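Local coordinates for N-terminal domain of PorA (28-171) (Porphyromonas gingivalis ATCC 33277, PDB 6KJK), which is the N-terminal domain of a type IX secretion cargo protein that appears to influence PorXY-SigP signalling, at residues K56-I60 with H105-T110. Sequence-based numbering, arbitrary orientation.
Sequences KQEMI and HTGAFT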
loop_
_atom_site.group_PDB
_atom_site.type_symbol
_atom_site.label_atom_id
_atom_site.label_comp_id
_atom_site.label_asym_id
_atom_site.label_seq_id
_atom_site.Cartn_x
_atom_site.Cartn_y
_atom_site.Cartn_z
ATOM N N LYS A 56 -0.475 -7.375 6.321
ATOM C CA LYS A 56 -0.007 -7.104 7.681
ATOM C C LYS A 56 -0.272 -5.637 7.947
ATOM O O LYS A 56 -0.071 -4.804 7.049
ATOM C CB LYS A 56 1.513 -7.300 7.761
ATOM C CG LYS A 56 2.037 -8.685 7.320
ATOM C CD LYS A 56 3.574 -8.704 7.384
ATOM C CE LYS A 56 4.264 -9.195 6.096
ATOM N NZ LYS A 56 5.164 -10.378 6.308
ATOM N N GLN A 57 -0.704 -5.312 9.171
ATOM C CA GLN A 57 -0.996 -3.931 9.524
ATOM C C GLN A 57 -0.597 -3.672 10.973
ATOM O O GLN A 57 -1.010 -4.388 11.898
ATOM C CB GLN A 57 -2.483 -3.618 9.351
ATOM C CG GLN A 57 -3.422 -4.688 9.965
ATOM C CD GLN A 57 -4.853 -4.235 9.998
ATOM O OE1 GLN A 57 -5.206 -3.328 10.749
ATOM N NE2 GLN A 57 -5.687 -4.842 9.164
ATOM N N GLU A 58 0.190 -2.648 11.191
ATOM C CA GLU A 58 0.644 -2.247 12.524
ATOM C C GLU A 58 0.430 -0.753 12.639
ATOM O O GLU A 58 0.984 0.016 11.829
ATOM C CB GLU A 58 2.129 -2.573 12.675
ATOM C CG GLU A 58 2.472 -4.001 12.205
ATOM C CD GLU A 58 3.827 -4.528 12.670
ATOM O OE1 GLU A 58 3.852 -5.446 13.520
ATOM O OE2 GLU A 58 4.866 -4.051 12.165
ATOM N N MET A 59 -0.377 -0.333 13.590
ATOM C CA MET A 59 -0.783 1.058 13.704
ATOM C C MET A 59 -0.773 1.472 15.163
ATOM O O MET A 59 -0.958 0.652 16.072
ATOM C CB MET A 59 -2.200 1.277 13.144
ATOM C CG MET A 59 -2.368 0.895 11.657
ATOM S SD MET A 59 -3.913 1.451 10.919
ATOM C CE MET A 59 -5.068 0.301 11.653
ATOM N N ILE A 60 -0.625 2.759 15.381
ATOM C CA ILE A 60 -0.961 3.316 16.691
ATOM C C ILE A 60 -2.467 3.164 16.934
ATOM O O ILE A 60 -3.268 2.926 16.033
ATOM C CB ILE A 60 -0.479 4.782 16.730
ATOM C CG1 ILE A 60 -0.319 5.254 18.175
ATOM C CG2 ILE A 60 -1.419 5.700 15.967
ATOM C CD1 ILE A 60 0.486 6.482 18.281
ATOM N N HIS A 105 6.284 7.525 15.885
ATOM C CA HIS A 105 5.987 6.102 15.843
ATOM C C HIS A 105 6.072 5.665 14.395
ATOM O O HIS A 105 6.127 6.491 13.479
ATOM C CB HIS A 105 4.610 5.771 16.438
ATOM C CG HIS A 105 3.463 5.927 15.486
ATOM N ND1 HIS A 105 2.770 7.107 15.337
ATOM C CD2 HIS A 105 2.866 5.034 14.656
ATOM C CE1 HIS A 105 1.814 6.946 14.434
ATOM N NE2 HIS A 105 1.841 5.690 14.020
ATOM N N THR A 106 6.107 4.357 14.198
ATOM C CA THR A 106 6.098 3.791 12.853
ATOM C C THR A 106 4.830 2.971 12.664
ATOM O O THR A 106 4.564 2.039 13.434
ATOM C CB THR A 106 7.330 2.911 12.637
ATOM O OG1 THR A 106 8.524 3.687 12.854
ATOM C CG2 THR A 106 7.339 2.374 11.220
ATOM N N GLY A 107 4.020 3.339 11.673
ATOM C CA GLY A 107 2.978 2.440 11.156
ATOM C C GLY A 107 3.619 1.571 10.086
ATOM O O GLY A 107 4.469 2.037 9.335
ATOM N N ALA A 108 3.287 0.304 10.049
ATOM C CA ALA A 108 3.923 -0.613 9.111
ATOM C C ALA A 108 2.864 -1.493 8.466
ATOM O O ALA A 108 1.983 -2.032 9.160
ATOM C CB ALA A 108 4.972 -1.483 9.818
ATOM N N PHE A 109 2.945 -1.633 7.142
ATOM C CA PHE A 109 1.980 -2.398 6.384
ATOM C C PHE A 109 2.716 -3.229 5.358
ATOM O O PHE A 109 3.812 -2.861 4.909
ATOM C CB PHE A 109 1.012 -1.462 5.649
ATOM C CG PHE A 109 0.203 -0.591 6.588
ATOM C CD1 PHE A 109 0.686 0.629 7.030
ATOM C CD2 PHE A 109 -1.042 -1.021 7.050
ATOM C CE1 PHE A 109 -0.084 1.416 7.879
ATOM C CE2 PHE A 109 -1.788 -0.233 7.871
ATOM C CZ PHE A 109 -1.328 0.980 8.286
ATOM N N THR A 110 2.101 -4.323 4.953
ATOM C CA THR A 110 2.564 -5.066 3.786
ATOM C C THR A 110 1.410 -5.131 2.812
ATOM O O THR A 110 0.278 -5.406 3.216
ATOM C CB THR A 110 3.053 -6.466 4.169
ATOM O OG1 THR A 110 4.148 -6.336 5.089
ATOM C CG2 THR A 110 3.510 -7.257 2.944
#
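Glu-58 and Ala-108 are joined by two backbone hydrogen bonds, Glu-58 N to Ala-108 O at 2.8 Å and Ala-108 N to Glu-58 O at 2.9 Å, which tie the end of strand 48-58 antiparallel to strand 105-115. Thr-110 N adds a third bond to Lys-56 O (3.1 Å). On the face carrying Lys-56, Glu-58 and Ala-108, the lysine chain, bent at chi3 (-129°), lays CD and CE beside Thr-110 OG1, a hydroxyl hydrogen-bonded to Asn-128, while Glu-58 OE2 lies 3.5 Å from Ala-108 CB.

The other face centres on the Phe-109 ring. With CG anti to the carbonyl carbon (chi1 -62°), the ring is turned toward Gln-57 and Met-59, and Gln-57 CB meets Phe-109 CD2 and CE2. Met-59 CG approaches Phe-109 CZ to 3.5 Å, and its SD forms a Met-aromatic contact at the ring edge, 5.0 Å from the centroid. Tyr-96 and Phe-65, from the second sheet, also pack against Phe-109.

Beyond the paired residues, Ile-60 CB sits over one face of the His-105 ring, a CH-pi contact 3.9 Å from the centroid. Backbone bonds thus pair the strands, while Phe-109 packing and the Tyr-96 hydroxyl, hydrogen-bonded to His-105 NE2 and Ile-60 N, join them to the second sheet of this beta-sandwich-like domain.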